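Putative phosphosugar isomerase (Silicibacter pomeroyi DSS-3, PDB 3FJ1) is of unproven function but, as a protein of two SIS domains, probably binds phosphosugars and may act as an isomerase or aminotransferase of the GlmS/GlmD kind. Local coordinates at residues Gln29-Arg33 against Met165-Asp169; Glu147-Ala151 against Gly328-Asp332. One frame throughout, in Å; residues are numbered along the deposited sequence. Where two conformers were deposited one is given.

Contact 1 belongs to the first SIS domain, where helices 8-41 and 153-171 lie together beside the parallel sheet that ends in strand 138-141. Contact 2 lies at the surface, where the loop 147-151 that leads from that strand into helix 153-171 meets the last modelled residues, 328-332, after helix 308-326. The contacts are about 32 Å apart centre to centre, about 15 Å between nearest atoms. Along the chain the order is 29-33, 147-151, 165-169, 328-332, and the two pairings cross. Helix 8-41 links them, carrying segment 29-33 in contact 1 and touching both loops of contact 2 near its start. One contact thus packs within a domain, while the other lays the last modelled residues against its loop.

Contact 1. Residues Gln29-Arg33 against Met165-Asp169; sequences QDVAR and MLLAD
Val-31 points from helix 8-41 onto helix 153-171, and its CG1 methyl carries most of the contact, resting on the backbone 3.6 Å from CA of Leu-166 and 3.6 Å from C of Met-165. This is helix-on-helix packing in the alpha-beta-alpha sandwich of the first SIS domain. The axes of the two short segments approach to 9.0 Å and cross at -48°. With chi1 at 169°, the valine branches divide the work: CG1, anti to the backbone N, enters among Met-165, Leu-166 and Asp-169, while CG2 meets CE of Met-165 at 3.9 Å. Asp-169 comes in across Val-31 at about a right angle, and its OD2 lies against carbon, 3.5 Å from CG1 of Val-31 and 3.5 Å from CA of Ala-32. Met-165, a selenomethionine, has its chain bent at chi3 (67°), which puts CE beside CG2 of Val-31. CD1 of Leu-166 lies 3.7 Å from the carbonyl O of Val-31. Farther out, Ile-140 of strand 138-141 touches both Val-31 and Leu-166, joining the helix pair to the sheet. The other oxygen of Asp-169 is engaged elsewhere: OD1 forms a salt bridge with NE of Arg-177 in helix 174-181.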
loop_
_atom_site.group_PDB
_atom_site.type_symbol
_atom_site.label_atom_id
_atom_site.label_comp_id
_atom_site.label_asym_id
_atom_site.label_seq_id
_atom_site.Cartn_x
_atom_site.Cartn_y
_atom_site.Cartn_z
ATOM N N GLN A 29 20.414 -19.969 -15.071
ATOM C CA GLN A 29 21.288 -20.710 -14.151
ATOM C C GLN A 29 21.253 -20.188 -12.710
ATOM O O GLN A 29 21.093 -20.959 -11.750
ATOM C CB GLN A 29 22.735 -20.716 -14.694
ATOM C CG GLN A 29 23.676 -21.630 -13.870
ATOM C CD GLN A 29 25.067 -21.784 -14.478
ATOM O OE1 GLN A 29 25.849 -20.829 -14.548
ATOM N NE2 GLN A 29 25.389 -23.003 -14.888
ATOM N N ASP A 30 21.424 -18.888 -12.560
ATOM C CA ASP A 30 21.372 -18.261 -11.266
ATOM C C ASP A 30 19.999 -18.430 -10.616
ATOM O O ASP A 30 19.900 -18.715 -9.403
ATOM C CB ASP A 30 21.751 -16.794 -11.366
ATOM C CG ASP A 30 23.229 -16.615 -11.567
ATOM O OD1 ASP A 30 23.951 -17.646 -11.639
ATOM O OD2 ASP A 30 23.679 -15.455 -11.640
ATOM N N VAL A 31 18.944 -18.311 -11.412
ATOM C CA VAL A 31 17.623 -18.507 -10.859
ATOM C C VAL A 31 17.456 -19.944 -10.358
ATOM O O VAL A 31 16.943 -20.155 -9.260
ATOM C CB VAL A 31 16.511 -18.138 -11.862
ATOM C CG1 VAL A 31 15.171 -18.613 -11.326
ATOM C CG2 VAL A 31 16.484 -16.640 -12.095
ATOM N N ALA A 32 17.935 -20.926 -11.121
ATOM C CA ALA A 32 17.749 -22.324 -10.751
ATOM C C ALA A 32 18.503 -22.646 -9.463
ATOM O O ALA A 32 18.022 -23.405 -8.606
ATOM C CB ALA A 32 18.218 -23.246 -11.862
ATOM N N ARG A 33 19.699 -22.075 -9.355
ATOM C CA ARG A 33 20.538 -22.268 -8.169
ATOM C C ARG A 33 19.877 -21.693 -6.915
ATOM O O ARG A 33 19.849 -22.358 -5.867
ATOM C CB ARG A 33 21.908 -21.638 -8.390
ATOM C CG ARG A 33 22.799 -22.445 -9.272
ATOM C CD ARG A 33 24.091 -21.726 -9.556
ATOM N NE ARG A 33 24.980 -22.585 -10.338
ATOM C CZ ARG A 33 26.155 -22.213 -10.839
ATOM N NH1 ARG A 33 26.614 -20.988 -10.645
ATOM N NH2 ARG A 33 26.876 -23.080 -11.538
HETATM N N MSE A 165 10.227 -16.414 -12.442
HETATM C CA MSE A 165 11.137 -17.549 -12.790
HETATM C C MSE A 165 11.562 -18.258 -11.508
HETATM O O MSE A 165 11.540 -19.482 -11.425
HETATM C CB MSE A 165 12.382 -17.049 -13.528
HETATM C CG MSE A 165 12.143 -16.628 -14.975
HETATM SE SE MSE A 165 13.708 -15.675 -15.686
HETATM C CE MSE A 165 15.078 -17.092 -15.744
ATOM N N LEU A 166 11.884 -17.482 -10.482
ATOM C CA LEU A 166 12.346 -18.046 -9.216
ATOM C C LEU A 166 11.226 -18.836 -8.585
ATOM O O LEU A 166 11.409 -19.986 -8.198
ATOM C CB LEU A 166 12.827 -16.930 -8.280
ATOM C CG LEU A 166 13.394 -17.297 -6.906
ATOM C CD1 LEU A 166 14.642 -18.198 -7.040
ATOM C CD2 LEU A 166 13.692 -15.987 -6.102
ATOM N N LEU A 167 10.040 -18.231 -8.519
ATOM C CA LEU A 167 8.882 -18.887 -7.943
ATOM C C LEU A 167 8.479 -20.147 -8.717
ATOM O O LEU A 167 8.065 -21.139 -8.122
ATOM C CB LEU A 167 7.703 -17.917 -7.873
ATOM C CG LEU A 167 7.849 -16.751 -6.899
ATOM C CD1 LEU A 167 6.670 -15.778 -7.026
ATOM C CD2 LEU A 167 8.006 -17.274 -5.504
ATOM N N ALA A 168 8.610 -20.101 -10.038
ATOM C CA ALA A 168 8.240 -21.208 -10.876
ATOM C C ALA A 168 9.234 -22.378 -10.681
ATOM O O ALA A 168 8.811 -23.529 -10.614
ATOM C CB ALA A 168 8.184 -20.771 -12.322
ATOM N N ASP A 169 10.523 -22.078 -10.559
ATOM C CA ASP A 169 11.528 -23.137 -10.332
ATOM C C ASP A 169 11.342 -23.700 -8.909
ATOM O O ASP A 169 11.450 -24.903 -8.672
ATOM C CB ASP A 169 12.976 -22.623 -10.488
ATOM C CG ASP A 169 13.461 -22.541 -11.951
ATOM O OD1 ASP A 169 12.793 -23.089 -12.882
ATOM O OD2 ASP A 169 14.540 -21.900 -12.173
#

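Contact 2. Residues Glu147-Ala151 against Gly328-Asp332; sequences ELSVA and GIDPD
Asp-332 and Val-150 pass alongside each other in opposite directions, and the carboxylate of Asp-332 meets the backbone of the loop that bears the valine. Its OD1 accepts the N-H of Val-150 at 2.8 Å through the syn lone pair, on the side of the other oxygen, and the N-H...O angle is 157°. Both carboxylate oxygens lie against Ser-149, OD1 of Asp-332 being 3.4 Å from CA of Ser-149. The side chains of Val-150 and Ser-149 were each modelled in two positions. In one of them CG2 of Val-150 lies 3.6 Å from O of Pro-331, and the serine hydroxyl is hydrogen-bonded to Glu-12 of helix 8-41.

The loop so met joins the edge strand 138-141 of the first SIS domain to helix 153-171, and the last modelled residues reach it through two turns. A Schellman motif with Gly-328 as its C-prime residue ends helix 308-326, and an Asx turn follows, in which OD1 of Asp-330 accepts from N of Asp-332 at 3.0 Å. That donor stands 41° out of the Asp-330 carboxylate plane. Between the two aspartates, Pro-331 packs on Met-9 of helix 8-41 and Thr-230 of helix 217-231. At the start of segment 147-151, OE1 of Glu-147 takes the N-H of Thr-155, in the first turn of helix 153-171.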
loop_
_atom_site.group_PDB
_atom_site.type_symbol
_atom_site.label_atom_id
_atom_site.label_comp_id
_atom_site.label_asym_id
_atom_site.label_seq_id
_atom_site.Cartn_x
_atom_site.Cartn_y
_atom_site.Cartn_z
ATOM N N GLU A 147 18.592 1.709 -18.708
ATOM C CA GLU A 147 17.305 2.348 -18.928
ATOM C C GLU A 147 17.673 3.776 -19.234
ATOM O O GLU A 147 18.556 4.318 -18.601
ATOM C CB GLU A 147 16.426 2.387 -17.669
ATOM C CG GLU A 147 16.258 1.108 -16.823
ATOM C CD GLU A 147 15.349 0.010 -17.395
ATOM O OE1 GLU A 147 14.123 0.232 -17.704
ATOM O OE2 GLU A 147 15.899 -1.128 -17.458
ATOM N N LEU A 148 17.066 4.394 -20.225
ATOM C CA LEU A 148 17.228 5.852 -20.350
ATOM C C LEU A 148 15.887 6.561 -20.235
ATOM O O LEU A 148 15.857 7.801 -20.147
ATOM C CB LEU A 148 18.024 6.298 -21.588
ATOM C CG LEU A 148 19.527 5.998 -21.490
ATOM C CD1 LEU A 148 20.241 6.531 -22.752
ATOM C CD2 LEU A 148 20.083 6.616 -20.232
ATOM N N SER A 149 14.789 5.811 -20.180
ATOM C CA SER A 149 13.480 6.404 -20.044
ATOM C C SER A 149 13.079 6.446 -18.567
ATOM O O SER A 149 13.324 5.470 -17.824
ATOM C CB SER A 149 12.446 5.610 -20.853
ATOM O OG SER A 149 12.413 4.241 -20.472
ATOM N N VAL A 150 12.455 7.554 -18.168
ATOM C CA VAL A 150 11.927 7.654 -16.809
ATOM C C VAL A 150 10.823 6.623 -16.615
ATOM O O VAL A 150 10.591 6.198 -15.497
ATOM C CB VAL A 150 11.381 9.060 -16.458
ATOM C CG1 VAL A 150 12.544 10.056 -16.377
ATOM C CG2 VAL A 150 10.312 9.488 -17.455
ATOM N N ALA A 151 10.186 6.174 -17.697
ATOM C CA ALA A 151 9.147 5.124 -17.614
ATOM C C ALA A 151 9.746 3.828 -17.034
ATOM O O ALA A 151 9.041 3.081 -16.342
ATOM C CB ALA A 151 8.554 4.868 -18.971
ATOM N N GLY A 328 2.848 15.920 -28.305
ATOM C CA GLY A 328 4.086 16.661 -28.068
ATOM C C GLY A 328 4.591 16.665 -26.635
ATOM O O GLY A 328 5.146 17.669 -26.168
ATOM N N ILE A 329 4.367 15.571 -25.918
ATOM C CA ILE A 329 4.907 15.409 -24.576
ATOM C C ILE A 329 6.002 14.372 -24.769
ATOM O O ILE A 329 5.711 13.272 -25.239
ATOM C CB ILE A 329 3.869 14.851 -23.571
ATOM C CG1 ILE A 329 2.583 15.713 -23.526
ATOM C CG2 ILE A 329 4.477 14.740 -22.181
ATOM C CD1 ILE A 329 1.436 15.084 -22.693
ATOM N N ASP A 330 7.262 14.733 -24.534
ATOM C CA ASP A 330 8.327 13.728 -24.561
ATOM C C ASP A 330 8.444 13.397 -23.092
ATOM O O ASP A 330 8.783 14.270 -22.293
ATOM C CB ASP A 330 9.669 14.216 -25.141
ATOM C CG ASP A 330 10.727 13.071 -25.280
ATOM O OD1 ASP A 330 10.696 12.065 -24.539
ATOM O OD2 ASP A 330 11.618 13.185 -26.139
ATOM N N PRO A 331 8.117 12.150 -22.718
ATOM C CA PRO A 331 8.226 11.787 -21.302
ATOM C C PRO A 331 9.601 12.097 -20.695
ATOM O O PRO A 331 9.690 12.359 -19.503
ATOM C CB PRO A 331 7.988 10.286 -21.315
ATOM C CG PRO A 331 7.143 10.048 -22.528
ATOM C CD PRO A 331 7.635 11.022 -23.542
ATOM N N ASP A 332 10.642 12.081 -21.528
ATOM C CA ASP A 332 12.026 12.323 -21.122
ATOM C C ASP A 332 12.555 13.678 -21.624
ATOM O O ASP A 332 13.745 14.010 -21.439
ATOM C CB ASP A 332 12.872 11.173 -21.670
ATOM C CG ASP A 332 12.498 9.865 -21.037
ATOM O OD1 ASP A 332 12.852 9.706 -19.859
ATOM O OD2 ASP A 332 11.826 9.023 -21.664
#